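PDB 7D1B: leucine aminopeptidase from Fimbriiglobus ruber, which probably works as a zinc-dependent glutaminyl cyclase of the M28 peptidase family, converting N-terminal glutamine of peptides to pyroglutamate. Local coordinates for residues F47-D52 against V329-I334; Q59-I64 against L162-A167; E79-H84 against T111-S116. All blocks are in the same frame, centred on the assembly; numbering follows the deposited sequence. Where two conformers were deposited one is given.

Contact 2 lies between contacts 1 and 3 and touches both. Contact 3 is nested within the loop closed by contact 2, and contact 2 within that closed by contact 1. Contacts 1 and 2 share helix 51-63 and touch, notably where Asp50 N lies 2.9 Å from Glu165 OE2, a probable hydrogen bond. Contacts 2 and 3 have centres about 11 Å apart and meet at Met164 O and His84 NE2, 2.8 Å apart, also a probable hydrogen bond. Contacts 1 and 3 do not touch. Contact 2 comes nearest the zinc ligands: the side chain of Leu61 is about 11 Å from that of Asp155. Glu188 and His309 complete the protein ligands.

Contact 1: F47-D52 against V329-I334; sequences FPLDPD and VLLGWI
Phe47 and Leu331 form the nearest CA pair across the two segments, with 7.9 Å between Phe47 CA and Leu331 CA. Residues 47-50 form a loop that leads into helix 51-63, whereas 329-334 is helical throughout. No hydrogen bond joins the two segments. The contact is apolar, and Leu331 carries the whole of the helix side. Its CG lies anti to the carbonyl carbon, and chi2 of 179° then extends the chain so that CD1 is the branch reaching the loop. This methyl lies 3.7 Å from Phe47 CD1 and 3.8 Å from Phe47 CB. It meets the ring near CG and CD1, beside CB. The approach is oblique, and the two side chains cross at about a right angle. Leu49 offers its CD2 methyl to the same atom, 4.0 Å from Leu331 CD1. Here the two leucine side chains run past each other in opposite directions. One methyl is thus shared by two loop residues. Between them, Pro48 is the centre of an inverse gamma turn, with a weak hydrogen bond of 2.8 Å from Leu49 N to Phe47 O. The exposed proline ring stays outside the contact while its two neighbours both point toward the helix. Just beyond, Asp50 is the N-cap of helix 51-63, its OD1 bonded to Arg53 N. The loop is also tied to helix 320-336 by a hydrogen bond between Phe47 N and Asn328 OD1, and Lys45 makes a cation-pi contact with the Phe47 ring. Leu166 of helix 153-167 packs against both Leu49 and Leu331, so the lead-in to helix 51-63 lies against the C-terminal helix 320-336 with helix 153-167 as the third partner.

Contact 2: Q59-I64 against L162-A167; sequences QQLCDI and LMMELA
Gln60 and Leu61 of helix 51-63 meet Met164, the one residue of 162-167 that takes part. The contact joins this N-terminal helix to helix 153-167, and the Leu61 side chain is about 11 Å from that of the zinc ligand Asp155. The two segments stand well apart: Leu61 CA and Met164 CA, the nearest such pair, are 10.4 Å from each other. Met164 and Leu61 each reach part of the way across. At the start of 59-64, Gln59 does not face the other segment. Its NE2 donates to Asp63 OD1 one turn later, at 2.9 Å. The acceptor lies in the amide plane of Gln59, but the carboxylate is met from above its plane, 37° out of it. Gln60 comes next and is stretched out fully, with chi1 178° and CG anti to the backbone N. This carries the amide toward Met164, where OE1 lies 4.1 Å from Met164 CE. The two side chains cross at about a right angle. Leu61 is buried. Its CD1 branch lies 4.1 Å from Met164 SD, and the two side chains pass in opposite directions. The bend at chi3 78° then turns the Met164 methyl toward Gln60 OE1. Leu61 also packs on Thr157 and Ala160 of helix 153-167. Alongside, helix 72-87 sets Val80 against Gln60 and Leu81 against Met164. The contact between these segments is van der Waals in kind; no hydrogen bond crosses it.

Contact 3: E79-H84 against T111-S116; sequences EVLTKH and TNLIAS
Leu113 meets Leu81 and Thr82 with its two methyl branches. It was modelled in two conformers, and the distances here hold for one of them. CD2 lies 3.8 Å from Leu81 CB, so it touches the base of that side chain. CD1 lies 3.7 Å from Thr82 OG1, and CD2 is at 3.8 Å from the same Thr82 OG1. In this conformer both methyls thus lie close to the threonine oxygen, and the two side chains cross at about a right angle. The torsions of Leu113, chi1 -151° and chi2 57°, spread both methyls toward the helix. Against a methyl the oxygen of Thr82 makes only a packing contact. Its polar need is met inside its own helix, where OG1 is hydrogen-bonded to Gln78 O. With chi1 -63° the hydroxyl sits beside the backbone N, within reach of that carbonyl one turn back. Around the same side chains, Val92 of strand 91-99 packs against both Thr82 and Leu113, and Tyr131 packs against both Leu81 and Leu113. The nearest CA pair across the two segments is Thr82 CA and Ala115 CA, at 8.0 Å. Here helix 72-87 lies over one face of the mixed beta sheet, as expected for the alpha/beta fold of M28 peptidases. Alternation along strand 108-117 sends Leu113 to this face, while Asn112 and Ile114 turn to the other, where they meet Phe211 of helix 206-218. The strand is held between two antiparallel neighbours, strands 91-99 and 178-184.

Contact 1: F47-D52 against V329-I334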
loop_
_atom_site.group_PDB
_atom_site.type_symbol
_atom_site.label_atom_id
_atom_site.label_comp_id
_atom_site.label_asym_id
_atom_site.label_seq_id
_atom_site.Cartn_x
_atom_site.Cartn_y
_atom_site.Cartn_z
ATOM N N PHE A 47 -4.904 -19.031 0.224
ATOM C CA PHE A 47 -4.596 -19.314 -1.171
ATOM C C PHE A 47 -3.120 -19.651 -1.307
ATOM O O PHE A 47 -2.320 -19.305 -0.428
ATOM C CB PHE A 47 -4.993 -18.113 -2.049
ATOM C CG PHE A 47 -6.459 -18.072 -2.311
ATOM C CD1 PHE A 47 -7.338 -17.655 -1.319
ATOM C CD2 PHE A 47 -6.964 -18.518 -3.517
ATOM C CE1 PHE A 47 -8.721 -17.699 -1.540
ATOM C CE2 PHE A 47 -8.330 -18.546 -3.749
ATOM C CZ PHE A 47 -9.210 -18.154 -2.750
ATOM N N PRO A 48 -2.720 -20.336 -2.397
ATOM C CA PRO A 48 -1.326 -20.822 -2.533
ATOM C C PRO A 48 -0.389 -19.714 -3.002
ATOM O O PRO A 48 0.260 -19.806 -4.045
ATOM C CB PRO A 48 -1.481 -21.959 -3.548
ATOM C CG PRO A 48 -2.620 -21.484 -4.424
ATOM C CD PRO A 48 -3.604 -20.884 -3.448
ATOM N N LEU A 49 -0.313 -18.647 -2.211
ATOM C CA LEU A 49 0.569 -17.541 -2.533
ATOM C C LEU A 49 2.008 -18.028 -2.531
ATOM O O LEU A 49 2.408 -18.835 -1.688
ATOM C CB LEU A 49 0.374 -16.422 -1.503
ATOM C CG LEU A 49 -1.064 -15.941 -1.238
ATOM C CD1 LEU A 49 -1.011 -14.687 -0.364
ATOM C CD2 LEU A 49 -1.895 -15.689 -2.464
ATOM N N ASP A 50 2.790 -17.547 -3.491
ATOM C CA ASP A 50 4.133 -18.056 -3.694
ATOM C C ASP A 50 5.129 -17.078 -3.078
ATOM O O ASP A 50 5.301 -15.964 -3.599
ATOM C CB ASP A 50 4.362 -18.218 -5.193
ATOM C CG ASP A 50 5.705 -18.818 -5.529
ATOM O OD1 ASP A 50 6.676 -18.620 -4.788
ATOM O OD2 ASP A 50 5.783 -19.469 -6.582
ATOM N N PRO A 51 5.786 -17.434 -1.971
ATOM C CA PRO A 51 6.668 -16.456 -1.298
ATOM C C PRO A 51 7.877 -16.069 -2.132
ATOM O O PRO A 51 8.325 -14.913 -2.086
ATOM C CB PRO A 51 7.063 -17.176 -0.000
ATOM C CG PRO A 51 6.969 -18.677 -0.361
ATOM C CD PRO A 51 5.779 -18.757 -1.307
ATOM N N ASP A 52 8.429 -17.017 -2.893
ATOM C CA ASP A 52 9.591 -16.711 -3.718
ATOM C C ASP A 52 9.212 -15.794 -4.865
ATOM O O ASP A 52 9.960 -14.874 -5.206
ATOM C CB ASP A 52 10.214 -18.008 -4.221
ATOM C CG ASP A 52 10.711 -18.866 -3.091
ATOM O OD1 ASP A 52 11.331 -18.312 -2.158
ATOM O OD2 ASP A 52 10.444 -20.077 -3.110
ATOM N N VAL A 329 -4.084 -12.709 4.948
ATOM C CA VAL A 329 -4.986 -11.913 5.780
ATOM C C VAL A 329 -5.878 -11.038 4.917
ATOM O O VAL A 329 -7.089 -10.954 5.137
ATOM C CB VAL A 329 -4.184 -11.109 6.820
ATOM C CG1 VAL A 329 -5.086 -10.115 7.545
ATOM C CG2 VAL A 329 -3.526 -12.068 7.797
ATOM N N LEU A 330 -5.295 -10.383 3.908
ATOM C CA LEU A 330 -6.109 -9.555 3.008
ATOM C C LEU A 330 -7.163 -10.391 2.296
ATOM O O LEU A 330 -8.327 -9.982 2.199
ATOM C CB LEU A 330 -5.219 -8.881 1.970
ATOM C CG LEU A 330 -4.253 -7.830 2.499
ATOM C CD1 LEU A 330 -3.265 -7.448 1.410
ATOM C CD2 LEU A 330 -5.028 -6.606 2.976
ATOM N N LEU A 331 -6.777 -11.572 1.785
ATOM C CA LEU A 331 -7.757 -12.395 1.077
ATOM C C LEU A 331 -8.835 -12.908 2.025
ATOM O O LEU A 331 -10.008 -13.025 1.632
ATOM C CB LEU A 331 -7.067 -13.554 0.364
ATOM C CG LEU A 331 -6.179 -13.147 -0.808
ATOM C CD1 LEU A 331 -5.533 -14.386 -1.399
ATOM C CD2 LEU A 331 -6.980 -12.379 -1.860
ATOM N N GLY A 332 -8.478 -13.202 3.282
ATOM C CA GLY A 332 -9.505 -13.630 4.225
ATOM C C GLY A 332 -10.481 -12.516 4.540
ATOM O O GLY A 332 -11.697 -12.727 4.567
ATOM N N TRP A 333 -9.957 -11.310 4.756
ATOM C CA TRP A 333 -10.782 -10.125 4.961
ATOM C C TRP A 333 -11.764 -9.937 3.808
ATOM O O TRP A 333 -12.960 -9.697 4.020
ATOM C CB TRP A 333 -9.847 -8.920 5.116
ATOM C CG TRP A 333 -10.519 -7.574 5.138
ATOM C CD1 TRP A 333 -11.486 -7.136 6.005
ATOM C CD2 TRP A 333 -10.228 -6.473 4.270
ATOM N NE1 TRP A 333 -11.827 -5.828 5.714
ATOM C CE2 TRP A 333 -11.062 -5.399 4.655
ATOM C CE3 TRP A 333 -9.355 -6.301 3.179
ATOM C CZ2 TRP A 333 -11.021 -4.156 4.015
ATOM C CZ3 TRP A 333 -9.318 -5.064 2.539
ATOM C CH2 TRP A 333 -10.152 -4.008 2.957
ATOM N N ILE A 334 -11.276 -10.075 2.576
ATOM C CA ILE A 334 -12.145 -9.958 1.406
ATOM C C ILE A 334 -13.253 -11.009 1.448
ATOM O O ILE A 334 -14.434 -10.700 1.242
ATOM C CB ILE A 334 -11.311 -10.043 0.119
ATOM C CG1 ILE A 334 -10.497 -8.765 -0.051
ATOM C CG2 ILE A 334 -12.188 -10.305 -1.101
ATOM C CD1 ILE A 334 -9.263 -8.931 -0.965
#

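Contact 2: Q59-I64 against L162-A167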
loop_
_atom_site.group_PDB
_atom_site.type_symbol
_atom_site.label_atom_id
_atom_site.label_comp_id
_atom_site.label_asym_id
_atom_site.label_seq_id
_atom_site.Cartn_x
_atom_site.Cartn_y
_atom_site.Cartn_z
ATOM N N GLN A 59 12.183 -7.586 -6.146
ATOM C CA GLN A 59 13.459 -7.418 -6.833
ATOM C C GLN A 59 13.258 -6.796 -8.210
ATOM O O GLN A 59 14.039 -5.938 -8.630
ATOM C CB GLN A 59 14.151 -8.772 -6.957
ATOM C CG GLN A 59 15.554 -8.676 -7.537
ATOM C CD GLN A 59 16.520 -8.052 -6.552
ATOM O OE1 GLN A 59 16.692 -8.560 -5.441
ATOM N NE2 GLN A 59 17.143 -6.943 -6.942
ATOM N N GLN A 60 12.228 -7.225 -8.935
ATOM C CA GLN A 60 11.990 -6.698 -10.276
ATOM C C GLN A 60 11.715 -5.200 -10.240
ATOM O O GLN A 60 12.270 -4.415 -11.036
ATOM C CB GLN A 60 10.810 -7.439 -10.901
ATOM C CG GLN A 60 10.446 -6.923 -12.274
ATOM C CD GLN A 60 9.257 -7.628 -12.904
ATOM O OE1 GLN A 60 8.681 -8.560 -12.327
ATOM N NE2 GLN A 60 8.885 -7.184 -14.103
ATOM N N LEU A 61 10.847 -4.781 -9.306
ATOM C CA LEU A 61 10.535 -3.359 -9.205
ATOM C C LEU A 61 11.763 -2.566 -8.781
ATOM O O LEU A 61 12.047 -1.501 -9.343
ATOM C CB LEU A 61 9.353 -3.135 -8.258
ATOM C CG LEU A 61 8.018 -3.716 -8.739
ATOM C CD1 LEU A 61 6.959 -3.529 -7.679
ATOM C CD2 LEU A 61 7.567 -3.072 -10.045
ATOM N N CYS A 62 12.533 -3.079 -7.821
ATOM C CA CYS A 62 13.748 -2.375 -7.425
ATOM C C CYS A 62 14.775 -2.332 -8.549
ATOM O O CYS A 62 15.530 -1.363 -8.645
ATOM C CB CYS A 62 14.352 -2.986 -6.162
ATOM S SG CYS A 62 13.383 -2.708 -4.672
ATOM N N ASP A 63 14.801 -3.345 -9.413
ATOM C CA ASP A 63 15.745 -3.388 -10.520
ATOM C C ASP A 63 15.435 -2.350 -11.584
ATOM O O ASP A 63 16.288 -2.092 -12.435
ATOM C CB ASP A 63 15.765 -4.786 -11.142
ATOM C CG ASP A 63 16.549 -5.790 -10.314
ATOM O OD1 ASP A 63 17.247 -5.398 -9.360
ATOM O OD2 ASP A 63 16.464 -6.990 -10.628
ATOM N N ILE A 64 14.235 -1.759 -11.569
ATOM C CA ILE A 64 14.011 -0.570 -12.403
ATOM C C ILE A 64 14.962 0.568 -12.044
ATOM O O ILE A 64 15.288 1.408 -12.894
ATOM C CB ILE A 64 12.539 -0.140 -12.306
ATOM C CG1 ILE A 64 11.679 -1.237 -12.913
ATOM C CG2 ILE A 64 12.279 1.230 -12.972
ATOM C CD1 ILE A 64 10.206 -1.061 -12.652
ATOM N N LEU A 162 3.315 -7.255 -3.501
ATOM C CA LEU A 162 2.304 -8.154 -2.971
ATOM C C LEU A 162 1.056 -8.115 -3.835
ATOM O O LEU A 162 0.442 -9.152 -4.079
ATOM C CB LEU A 162 1.999 -7.842 -1.507
ATOM C CG LEU A 162 0.932 -8.764 -0.879
ATOM C CD1 LEU A 162 1.319 -10.254 -1.000
ATOM C CD2 LEU A 162 0.710 -8.409 0.579
ATOM N N MET A 163 0.675 -6.931 -4.338
ATOM C CA MET A 163 -0.431 -6.870 -5.295
ATOM C C MET A 163 -0.127 -7.693 -6.542
ATOM O O MET A 163 -1.013 -8.380 -7.068
ATOM C CB MET A 163 -0.731 -5.427 -5.694
ATOM C CG MET A 163 -1.298 -4.560 -4.612
ATOM S SD MET A 163 -1.348 -2.885 -5.217
ATOM C CE MET A 163 -1.876 -2.022 -3.731
ATOM N N MET A 164 1.118 -7.629 -7.036
ATOM C CA MET A 164 1.484 -8.455 -8.191
ATOM C C MET A 164 1.297 -9.934 -7.886
ATOM O O MET A 164 0.795 -10.683 -8.725
ATOM C CB MET A 164 2.921 -8.166 -8.613
ATOM C CG MET A 164 3.118 -6.786 -9.217
ATOM S SD MET A 164 4.838 -6.468 -9.700
ATOM C CE MET A 164 4.893 -7.394 -11.229
ATOM N N GLU A 165 1.702 -10.374 -6.694
ATOM C CA GLU A 165 1.489 -11.773 -6.322
ATOM C C GLU A 165 -0.000 -12.091 -6.218
ATOM O O GLU A 165 -0.476 -13.091 -6.768
ATOM C CB GLU A 165 2.223 -12.122 -5.026
ATOM C CG GLU A 165 1.885 -13.529 -4.513
ATOM C CD GLU A 165 2.242 -14.643 -5.492
ATOM O OE1 GLU A 165 3.130 -14.417 -6.337
ATOM O OE2 GLU A 165 1.636 -15.749 -5.386
ATOM N N LEU A 166 -0.753 -11.252 -5.502
ATOM C CA LEU A 166 -2.176 -11.498 -5.311
ATOM C C LEU A 166 -2.907 -11.582 -6.636
ATOM O O LEU A 166 -3.879 -12.341 -6.766
ATOM C CB LEU A 166 -2.800 -10.390 -4.452
ATOM C CG LEU A 166 -2.434 -10.391 -2.970
ATOM C CD1 LEU A 166 -2.989 -9.142 -2.306
ATOM C CD2 LEU A 166 -2.950 -11.637 -2.285
ATOM N N ALA A 167 -2.469 -10.809 -7.630
ATOM C CA ALA A 167 -3.140 -10.816 -8.922
ATOM C C ALA A 167 -3.189 -12.198 -9.562
ATOM O O ALA A 167 -4.090 -12.454 -10.355
ATOM C CB ALA A 167 -2.452 -9.826 -9.859
#

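Contact 3: E79-H84 against T111-S116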
loop_
_atom_site.group_PDB
_atom_site.type_symbol
_atom_site.label_atom_id
_atom_site.label_comp_id
_atom_site.label_asym_id
_atom_site.label_seq_id
_atom_site.Cartn_x
_atom_site.Cartn_y
_atom_site.Cartn_z
ATOM N N GLU A 79 4.154 0.822 -16.569
ATOM C CA GLU A 79 3.974 -0.114 -17.679
ATOM C C GLU A 79 4.029 -1.558 -17.189
ATOM O O GLU A 79 3.192 -2.393 -17.572
ATOM C CB GLU A 79 5.041 0.126 -18.740
ATOM C CG GLU A 79 4.906 1.497 -19.399
ATOM C CD GLU A 79 6.095 1.919 -20.261
ATOM O OE1 GLU A 79 7.163 1.271 -20.203
ATOM O OE2 GLU A 79 5.952 2.922 -20.995
ATOM N N VAL A 80 5.025 -1.873 -16.355
ATOM C CA VAL A 80 5.170 -3.228 -15.822
ATOM C C VAL A 80 3.908 -3.637 -15.074
ATOM O O VAL A 80 3.357 -4.729 -15.279
ATOM C CB VAL A 80 6.415 -3.304 -14.918
ATOM C CG1 VAL A 80 6.424 -4.601 -14.124
ATOM C CG2 VAL A 80 7.697 -3.143 -15.734
ATOM N N LEU A 81 3.448 -2.771 -14.169
ATOM C CA LEU A 81 2.287 -3.102 -13.352
ATOM C C LEU A 81 1.024 -3.211 -14.188
ATOM O O LEU A 81 0.210 -4.121 -13.971
ATOM C CB LEU A 81 2.107 -2.061 -12.249
ATOM C CG LEU A 81 3.207 -2.104 -11.181
ATOM C CD1 LEU A 81 3.149 -0.869 -10.318
ATOM C CD2 LEU A 81 3.104 -3.345 -10.305
ATOM N N THR A 82 0.828 -2.287 -15.134
ATOM C CA THR A 82 -0.377 -2.323 -15.953
ATOM C C THR A 82 -0.449 -3.618 -16.739
ATOM O O THR A 82 -1.489 -4.291 -16.746
ATOM C CB THR A 82 -0.418 -1.106 -16.889
ATOM O OG1 THR A 82 -0.483 0.090 -16.100
ATOM C CG2 THR A 82 -1.620 -1.170 -17.837
ATOM N N LYS A 83 0.658 -3.993 -17.392
ATOM C CA LYS A 83 0.671 -5.226 -18.176
ATOM C C LYS A 83 0.444 -6.445 -17.292
ATOM O O LYS A 83 -0.302 -7.364 -17.659
ATOM C CB LYS A 83 1.999 -5.342 -18.917
ATOM C CG LYS A 83 2.144 -6.598 -19.750
ATOM C CD LYS A 83 3.512 -6.676 -20.412
ATOM C CE LYS A 83 3.637 -7.914 -21.286
ATOM N NZ LYS A 83 4.947 -7.956 -21.992
ATOM N N HIS A 84 1.042 -6.452 -16.101
ATOM C CA HIS A 84 0.890 -7.594 -15.208
ATOM C C HIS A 84 -0.566 -7.757 -14.775
ATOM O O HIS A 84 -1.159 -8.856 -14.862
ATOM C CB HIS A 84 1.779 -7.360 -13.994
ATOM C CG HIS A 84 1.740 -8.482 -13.017
ATOM N ND1 HIS A 84 2.428 -9.662 -13.218
ATOM C CD2 HIS A 84 1.065 -8.623 -11.852
ATOM C CE1 HIS A 84 2.189 -10.471 -12.201
ATOM N NE2 HIS A 84 1.365 -9.868 -11.360
ATOM N N THR A 111 0.489 9.981 -11.290
ATOM C CA THR A 111 -0.507 9.022 -11.774
ATOM C C THR A 111 -0.790 8.000 -10.685
ATOM O O THR A 111 0.104 7.227 -10.321
ATOM C CB THR A 111 -0.028 8.289 -13.039
ATOM O OG1 THR A 111 0.396 9.238 -14.020
ATOM C CG2 THR A 111 -1.159 7.440 -13.633
ATOM N N ASN A 112 -2.023 7.962 -10.175
ATOM C CA ASN A 112 -2.423 6.805 -9.382
ATOM C C ASN A 112 -2.855 5.698 -10.338
ATOM O O ASN A 112 -3.407 5.960 -11.405
ATOM C CB ASN A 112 -3.619 7.124 -8.485
ATOM C CG ASN A 112 -3.333 8.182 -7.432
ATOM O OD1 ASN A 112 -2.201 8.322 -6.938
ATOM N ND2 ASN A 112 -4.381 8.910 -7.054
ATOM N N LEU A 113 -2.591 4.456 -9.963
ATOM C CA LEU A 113 -3.021 3.311 -10.764
ATOM C C LEU A 113 -4.062 2.522 -9.983
ATOM O O LEU A 113 -3.901 2.280 -8.787
ATOM C CB LEU A 113 -1.835 2.401 -11.075
ATOM C CG LEU A 113 -1.725 1.519 -12.317
ATOM C CD1 LEU A 113 -1.856 2.359 -13.574
ATOM C CD2 LEU A 113 -0.410 0.750 -12.347
ATOM N N ILE A 114 -5.138 2.125 -10.647
ATOM C CA ILE A 114 -6.177 1.325 -10.013
ATOM C C ILE A 114 -6.341 0.059 -10.834
ATOM O O ILE A 114 -6.611 0.129 -12.035
ATOM C CB ILE A 114 -7.509 2.080 -9.919
ATOM C CG1 ILE A 114 -7.336 3.406 -9.172
ATOM C CG2 ILE A 114 -8.580 1.192 -9.255
ATOM C CD1 ILE A 114 -8.502 4.365 -9.365
ATOM N N ALA A 115 -6.192 -1.095 -10.194
ATOM C CA ALA A 115 -6.452 -2.393 -10.818
ATOM C C ALA A 115 -7.689 -2.975 -10.144
ATOM O O ALA A 115 -7.655 -3.297 -8.956
ATOM C CB ALA A 115 -5.254 -3.326 -10.679
ATOM N N SER A 116 -8.782 -3.081 -10.898
ATOM C CA SER A 116 -10.091 -3.392 -10.346
ATOM C C SER A 116 -10.476 -4.826 -10.651
ATOM O O SER A 116 -10.333 -5.299 -11.790
ATOM C CB SER A 116 -11.157 -2.462 -10.931
ATOM O OG SER A 116 -11.037 -1.140 -10.486
#